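Local coordinates for protein 2-hydroxyisobutyryl-CoA synthetase (Aquincola tertiaricarbonis, PDB 6HDW) that belongs to the AMP-binding (ANL) superfamily of CoA synthetases, with a large AMP-binding part and a smaller C-terminal domain, at residues G220-A225 with S250-A255; K245-S250 with E266-K271. One frame throughout, in Å; residues are numbered along the deposited sequence.

Interaction 1: residues G220-A225 with S250-A255. With 8LE ([[(2~{R},3~{S},4~{R},5~{R})-5-(6-aminopurin-9-yl)-3,4-bis(oxidanyl)oxolan-2-yl]methoxy-oxidanyl-phosphoryl] 2-methyl-2-oxidanyl-propanoate), chain B.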
loop_
_atom_site.group_PDB
_atom_site.type_symbol
_atom_site.label_atom_id
_atom_site.label_comp_id
_atom_site.label_asym_id
_atom_site.label_seq_id
_atom_site.Cartn_x
_atom_site.Cartn_y
_atom_site.Cartn_z
ATOM N N GLY A 220 -0.975 -4.094 -12.564
ATOM C CA GLY A 220 0.346 -3.519 -12.344
ATOM C C GLY A 220 0.841 -2.836 -13.597
ATOM O O GLY A 220 0.029 -2.461 -14.449
ATOM N N THR A 221 2.177 -2.689 -13.730
ATOM C CA THR A 221 2.802 -2.130 -14.938
ATOM C C THR A 221 3.141 -3.282 -15.897
ATOM O O THR A 221 3.394 -4.400 -15.424
ATOM C CB THR A 221 4.077 -1.308 -14.623
ATOM O OG1 THR A 221 5.079 -2.139 -14.023
ATOM C CG2 THR A 221 3.798 -0.049 -13.783
ATOM N N PRO A 222 3.182 -3.051 -17.235
ATOM C CA PRO A 222 3.575 -4.143 -18.148
ATOM C C PRO A 222 4.988 -4.660 -17.838
ATOM O O PRO A 222 5.240 -5.855 -17.984
ATOM C CB PRO A 222 3.487 -3.500 -19.538
ATOM C CG PRO A 222 2.608 -2.292 -19.360
ATOM C CD PRO A 222 2.901 -1.805 -17.978
ATOM N N SER A 223 5.888 -3.770 -17.353
ATOM C CA SER A 223 7.260 -4.115 -16.966
ATOM C C SER A 223 7.281 -5.107 -15.810
ATOM O O SER A 223 8.076 -6.048 -15.853
ATOM C CB SER A 223 8.053 -2.867 -16.587
ATOM O OG SER A 223 8.351 -2.120 -17.749
ATOM N N TYR A 224 6.418 -4.900 -14.781
ATOM C CA TYR A 224 6.343 -5.806 -13.632
ATOM C C TYR A 224 5.875 -7.194 -14.019
ATOM O O TYR A 224 6.410 -8.158 -13.485
ATOM C CB TYR A 224 5.503 -5.257 -12.459
ATOM C CG TYR A 224 5.672 -6.074 -11.187
ATOM C CD1 TYR A 224 6.872 -6.721 -10.902
ATOM C CD2 TYR A 224 4.644 -6.176 -10.260
ATOM C CE1 TYR A 224 7.038 -7.458 -9.735
ATOM C CE2 TYR A 224 4.805 -6.901 -9.079
ATOM C CZ TYR A 224 6.003 -7.540 -8.822
ATOM O OH TYR A 224 6.186 -8.254 -7.669
ATOM N N ALA A 225 4.904 -7.305 -14.941
ATOM C CA ALA A 225 4.423 -8.600 -15.432
ATOM C C ALA A 225 5.598 -9.414 -16.039
ATOM O O ALA A 225 5.754 -10.585 -15.697
ATOM C CB ALA A 225 3.331 -8.395 -16.458
ATOM N N SER A 250 -1.486 -0.225 -16.527
ATOM C CA SER A 250 -1.335 1.214 -16.725
ATOM C C SER A 250 0.045 1.657 -16.205
ATOM O O SER A 250 0.703 0.910 -15.475
ATOM C CB SER A 250 -2.463 1.989 -16.044
ATOM O OG SER A 250 -2.273 2.116 -14.644
ATOM N N GLY A 251 0.470 2.856 -16.585
ATOM C CA GLY A 251 1.699 3.436 -16.070
ATOM C C GLY A 251 2.712 3.806 -17.115
ATOM O O GLY A 251 3.531 4.696 -16.892
ATOM N N GLU A 252 2.675 3.107 -18.256
ATOM C CA GLU A 252 3.638 3.263 -19.337
ATOM C C GLU A 252 3.155 2.486 -20.562
ATOM O O GLU A 252 2.293 1.622 -20.400
ATOM C CB GLU A 252 5.002 2.682 -18.881
ATOM C CG GLU A 252 4.896 1.286 -18.276
ATOM C CD GLU A 252 6.179 0.512 -18.054
ATOM O OE1 GLU A 252 7.272 1.122 -18.032
ATOM O OE2 GLU A 252 6.080 -0.718 -17.871
ATOM N N PRO A 253 3.736 2.700 -21.773
ATOM C CA PRO A 253 3.350 1.862 -22.922
ATOM C C PRO A 253 3.850 0.431 -22.718
ATOM O O PRO A 253 4.815 0.209 -21.977
ATOM C CB PRO A 253 4.060 2.528 -24.113
ATOM C CG PRO A 253 4.531 3.860 -23.612
ATOM C CD PRO A 253 4.788 3.662 -22.158
ATOM N N GLY A 254 3.177 -0.518 -23.358
ATOM C CA GLY A 254 3.526 -1.929 -23.269
ATOM C C GLY A 254 2.376 -2.842 -23.625
ATOM O O GLY A 254 2.538 -3.746 -24.444
ATOM N N ALA A 255 1.199 -2.582 -23.035
ATOM C CA ALA A 255 -0.031 -3.360 -23.208
ATOM C C ALA A 255 -0.685 -3.225 -24.599
ATOM O O ALA A 255 -1.534 -4.049 -24.964
ATOM C CB ALA A 255 -1.017 -3.027 -22.102
HETATM C C2 8LE B . 1.098 4.664 -22.355
HETATM C CAA 8LE B . -2.157 6.253 -12.627
HETATM C CAZ 8LE B . -1.445 5.868 -13.937
HETATM C CAB 8LE B . -2.380 6.105 -15.137
HETATM O OAF 8LE B . -1.136 4.481 -13.906
HETATM C CAS 8LE B . -0.128 6.674 -14.078
HETATM O OAD 8LE B . 0.948 6.100 -14.225
HETATM O OAQ 8LE B . -0.254 8.031 -13.998
HETATM P PBC 8LE B . 0.965 9.116 -13.783
HETATM O OAI 8LE B . 1.914 8.603 -12.612
HETATM O OAE 8LE B . 0.399 10.465 -13.552
HETATM O "O5'" 8LE B . 1.791 9.103 -15.126
HETATM C "C5'" 8LE B . 1.042 9.336 -16.312
HETATM C "C4'" 8LE B . 1.941 9.145 -17.504
HETATM O "O4'" 8LE B . 2.301 7.743 -17.582
HETATM C "C3'" 8LE B . 1.112 9.419 -18.696
HETATM O "O3'" 8LE B . 1.189 10.813 -19.010
HETATM C "C2'" 8LE B . 1.794 8.542 -19.747
HETATM O "O2'" 8LE B . 3.035 9.123 -20.251
HETATM C "C1'" 8LE B . 2.120 7.302 -18.946
HETATM N N9 8LE B . 1.044 6.267 -19.058
HETATM C C8 8LE B . 0.132 5.909 -18.146
HETATM N N7 8LE B . -0.624 4.952 -18.672
HETATM C C5 8LE B . -0.200 4.719 -19.919
HETATM C C4 8LE B . 0.838 5.543 -20.156
HETATM N N3 8LE B . 1.502 5.523 -21.335
HETATM N N1 8LE B . 0.018 3.820 -22.083
HETATM C C6 8LE B . -0.583 3.855 -20.878
HETATM N N6 8LE B . -1.597 3.039 -20.618
#
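Glu252 reaches across to the first turn of helix 222-234 and sets one carboxylate oxygen, OE2, against Ser223. Two donors meet on that atom: Ser223 OG gives a hydrogen bond to Glu252 OE2 at 2.7 Å, on the syn lone pair, and Ser223 N another to Glu252 OE2 at 3.1 Å, nearly along the C-O axis and bent to 143°. Glu252 CG lies between its own backbone N and carbonyl carbon (chi1 49°), and the chain runs out straight from there. On the way it slides past Pro222 in the opposite direction, with Glu252 OE2 3.4 Å from Pro222 CD. Pro222 CG rests on the loop, 4.0 Å from Gly254 CA. Thr221 caps the helix: its OG1 accepts from Tyr224 N at 3.2 Å and also bonds Phe465 O. A weak bond from Ser250 N to Gly220 O (3.4 Å) joins the end of strand 217-220 to the residue just after strand 246-249. Ser250 CB points away from 220-225, and Ser250 OG hydrogen-bonds OAF of 8LE at 2.7 Å and Tyr219 OH. Glu252 OE1 takes the N-H of Ala467. With donors on both oxygens, the carboxylate is held in place and probably favoured in its charged form; it ties the loop after strand 246-249, which lines the adenine side of the 8LE pocket with Pro253, to the N-terminal end of helix 222-234.

Interaction 2: residues K245-S250 with E266-K271. With 8LE ([[(2~{R},3~{S},4~{R},5~{R})-5-(6-aminopurin-9-yl)-3,4-bis(oxidanyl)oxolan-2-yl]methoxy-oxidanyl-phosphoryl] 2-methyl-2-oxidanyl-propanoate), chain B.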
loop_
_atom_site.group_PDB
_atom_site.type_symbol
_atom_site.label_atom_id
_atom_site.label_comp_id
_atom_site.label_asym_id
_atom_site.label_seq_id
_atom_site.Cartn_x
_atom_site.Cartn_y
_atom_site.Cartn_z
ATOM N N LYS A 245 -7.111 -15.072 -15.969
ATOM C CA LYS A 245 -7.937 -14.933 -17.171
ATOM C C LYS A 245 -7.451 -13.669 -17.875
ATOM O O LYS A 245 -7.458 -13.589 -19.107
ATOM C CB LYS A 245 -9.437 -14.836 -16.835
ATOM C CG LYS A 245 -10.008 -16.053 -16.091
ATOM C CD LYS A 245 -10.093 -17.325 -16.962
ATOM C CE LYS A 245 -10.367 -18.575 -16.154
ATOM N NZ LYS A 245 -9.192 -19.002 -15.340
ATOM N N CYS A 246 -6.996 -12.681 -17.078
ATOM C CA CYS A 246 -6.475 -11.442 -17.628
ATOM C C CYS A 246 -5.504 -10.725 -16.706
ATOM O O CYS A 246 -5.407 -11.008 -15.512
ATOM C CB CYS A 246 -7.599 -10.514 -18.085
ATOM S SG CYS A 246 -8.266 -9.449 -16.783
ATOM N N LEU A 247 -4.767 -9.795 -17.313
ATOM C CA LEU A 247 -3.834 -8.876 -16.687
ATOM C C LEU A 247 -4.203 -7.536 -17.301
ATOM O O LEU A 247 -4.392 -7.454 -18.518
ATOM C CB LEU A 247 -2.368 -9.229 -17.015
ATOM C CG LEU A 247 -1.845 -10.579 -16.530
ATOM C CD1 LEU A 247 -1.926 -11.617 -17.645
ATOM C CD2 LEU A 247 -0.405 -10.462 -16.032
ATOM N N PHE A 248 -4.392 -6.516 -16.468
ATOM C CA PHE A 248 -4.735 -5.180 -16.933
ATOM C C PHE A 248 -3.708 -4.196 -16.411
ATOM O O PHE A 248 -3.333 -4.254 -15.247
ATOM C CB PHE A 248 -6.202 -4.813 -16.644
ATOM C CG PHE A 248 -6.618 -4.539 -15.219
ATOM C CD1 PHE A 248 -6.796 -5.583 -14.315
ATOM C CD2 PHE A 248 -6.965 -3.253 -14.815
ATOM C CE1 PHE A 248 -7.233 -5.334 -13.010
ATOM C CE2 PHE A 248 -7.415 -3.007 -13.513
ATOM C CZ PHE A 248 -7.531 -4.048 -12.617
ATOM N N PHE A 249 -3.155 -3.384 -17.297
ATOM C CA PHE A 249 -2.045 -2.521 -16.924
ATOM C C PHE A 249 -2.233 -1.073 -17.262
ATOM O O PHE A 249 -2.948 -0.736 -18.212
ATOM C CB PHE A 249 -0.744 -2.986 -17.636
ATOM C CG PHE A 249 -0.399 -4.458 -17.623
ATOM C CD1 PHE A 249 -0.051 -5.098 -16.438
ATOM C CD2 PHE A 249 -0.340 -5.184 -18.808
ATOM C CE1 PHE A 249 0.281 -6.453 -16.429
ATOM C CE2 PHE A 249 0.011 -6.538 -18.801
ATOM C CZ PHE A 249 0.332 -7.158 -17.614
ATOM N N SER A 250 -1.486 -0.225 -16.527
ATOM C CA SER A 250 -1.335 1.214 -16.725
ATOM C C SER A 250 0.045 1.657 -16.205
ATOM O O SER A 250 0.703 0.910 -15.475
ATOM C CB SER A 250 -2.463 1.989 -16.044
ATOM O OG SER A 250 -2.273 2.116 -14.644
ATOM N N GLU A 266 1.524 -14.801 -23.719
ATOM C CA GLU A 266 2.135 -16.130 -23.861
ATOM C C GLU A 266 2.671 -16.657 -22.522
ATOM O O GLU A 266 2.486 -17.839 -22.221
ATOM C CB GLU A 266 3.238 -16.109 -24.951
ATOM C CG GLU A 266 4.138 -17.335 -25.019
ATOM C CD GLU A 266 3.477 -18.629 -25.454
ATOM O OE1 GLU A 266 3.215 -18.789 -26.669
ATOM O OE2 GLU A 266 3.265 -19.502 -24.583
ATOM N N ALA A 267 3.345 -15.795 -21.740
ATOM C CA ALA A 267 3.940 -16.161 -20.454
ATOM C C ALA A 267 2.909 -16.565 -19.397
ATOM O O ALA A 267 3.187 -17.444 -18.582
ATOM C CB ALA A 267 4.799 -15.018 -19.932
ATOM N N TYR A 268 1.732 -15.925 -19.409
ATOM C CA TYR A 268 0.677 -16.194 -18.435
ATOM C C TYR A 268 -0.492 -17.026 -18.970
ATOM O O TYR A 268 -1.270 -17.555 -18.170
ATOM C CB TYR A 268 0.169 -14.876 -17.829
ATOM C CG TYR A 268 1.184 -14.177 -16.954
ATOM C CD1 TYR A 268 1.320 -14.508 -15.609
ATOM C CD2 TYR A 268 1.998 -13.169 -17.463
ATOM C CE1 TYR A 268 2.244 -13.857 -14.793
ATOM C CE2 TYR A 268 2.928 -12.511 -16.658
ATOM C CZ TYR A 268 3.044 -12.856 -15.322
ATOM O OH TYR A 268 3.948 -12.207 -14.519
ATOM N N GLY A 269 -0.610 -17.130 -20.298
ATOM C CA GLY A 269 -1.709 -17.835 -20.952
ATOM C C GLY A 269 -3.027 -17.145 -20.660
ATOM O O GLY A 269 -4.039 -17.800 -20.415
ATOM N N ALA A 270 -2.998 -15.807 -20.625
ATOM C CA ALA A 270 -4.139 -14.957 -20.288
ATOM C C ALA A 270 -4.225 -13.771 -21.241
ATOM O O ALA A 270 -3.348 -13.607 -22.095
ATOM C CB ALA A 270 -3.998 -14.464 -18.845
ATOM N N LYS A 271 -5.297 -12.973 -21.130
ATOM C CA LYS A 271 -5.479 -11.784 -21.956
ATOM C C LYS A 271 -4.831 -10.576 -21.292
ATOM O O LYS A 271 -4.691 -10.544 -20.069
ATOM C CB LYS A 271 -6.964 -11.526 -22.242
ATOM C CG LYS A 271 -7.499 -12.397 -23.362
ATOM C CD LYS A 271 -8.971 -12.163 -23.609
ATOM C CE LYS A 271 -9.234 -11.213 -24.746
ATOM N NZ LYS A 271 -10.665 -11.231 -25.115
HETATM C C2 8LE B . 1.098 4.664 -22.355
HETATM C CAA 8LE B . -2.157 6.253 -12.627
HETATM C CAZ 8LE B . -1.445 5.868 -13.937
HETATM C CAB 8LE B . -2.380 6.105 -15.137
HETATM O OAF 8LE B . -1.136 4.481 -13.906
HETATM C CAS 8LE B . -0.128 6.674 -14.078
HETATM O OAD 8LE B . 0.948 6.100 -14.225
HETATM O OAQ 8LE B . -0.254 8.031 -13.998
HETATM P PBC 8LE B . 0.965 9.116 -13.783
HETATM O OAI 8LE B . 1.914 8.603 -12.612
HETATM O OAE 8LE B . 0.399 10.465 -13.552
HETATM O "O5'" 8LE B . 1.791 9.103 -15.126
HETATM C "C5'" 8LE B . 1.042 9.336 -16.312
HETATM C "C4'" 8LE B . 1.941 9.145 -17.504
HETATM O "O4'" 8LE B . 2.301 7.743 -17.582
HETATM C "C3'" 8LE B . 1.112 9.419 -18.696
HETATM O "O3'" 8LE B . 1.189 10.813 -19.010
HETATM C "C2'" 8LE B . 1.794 8.542 -19.747
HETATM O "O2'" 8LE B . 3.035 9.123 -20.251
HETATM C "C1'" 8LE B . 2.120 7.302 -18.946
HETATM N N9 8LE B . 1.044 6.267 -19.058
HETATM C C8 8LE B . 0.132 5.909 -18.146
HETATM N N7 8LE B . -0.624 4.952 -18.672
HETATM C C5 8LE B . -0.200 4.719 -19.919
HETATM C C4 8LE B . 0.838 5.543 -20.156
HETATM N N3 8LE B . 1.502 5.523 -21.335
HETATM N N1 8LE B . 0.018 3.820 -22.083
HETATM C C6 8LE B . -0.583 3.855 -20.878
HETATM N N6 8LE B . -1.597 3.039 -20.618
#
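Cys246 and Lys271 pair as neighbours in two parallel strands, and the backbone bonds lie around them. Lys271 N donates to Lys245 O at 3.0 Å in an almost straight bond (177°), although the donor stands above the carbonyl plane. Two residues further along the first strand, Leu247 N donates to Lys271 O at 2.9 Å, bent to 149° at the hydrogen. Both bonds thus use Lys271, once as donor and once as acceptor, on either side of Cys246. The Lys271 carbonyl also receives a CA-H...O contact, Cys246 CA lying 3.2 Å from Lys271 O.

The apolar contacts gather on Leu247. Its CG is anti to the carbonyl carbon (chi1 -63°), and its two methyls divide the work. Leu247 CD2 sits over one face of the Tyr268 ring, a CH-pi contact 4.0 Å from the centroid and displaced toward the rim; the two side chains cross at about a right angle. Leu247 CD1 touches Ala270 CB at 3.7 Å and Tyr268 CB at 3.9 Å. Ala270 CB also lies 3.6 Å from Lys245 O, beside the first bridge bond.

Polar ends lead elsewhere. Tyr268 OH hydrogen-bonds Ala225 O of helix 222-234, and Lys271 NZ bonds Glu291 O. Gly269, with positive phi, takes the chain out of helix 258-268 before it enters strand 271-274.

This is the return of a beta-alpha-beta unit, where the second strand starts beside the first. Main-chain bonds set the register of strand 271-274 at its beginning, while Leu247 packs against the last turn of helix 258-268 by way of the Tyr268 ring; the tyrosine combines an apolar face with a hydroxyl satisfied by a backbone carbonyl.

From the N terminus the chain leaves strand 217-220 and enters helix 222-234, then runs through strand 246-249 to the loop 250-255, where interaction 1 closes a loop back onto the helix start. Helix 258-268 follows, and interaction 2 closes a second loop as strand 271-274 begins beside the start of strand 246-249. The segments alternate along the chain, so the two loops cross instead of nesting; they share Ser250. Phe249 packs against Ala225, linking both contacts. Interaction 1 ties the start of helix 222-234 to the loop after strand 246-249, interaction 2 the end of helix 258-268 and strand 271-274 to strand 246-249, with 8LE beside the Ser250 end.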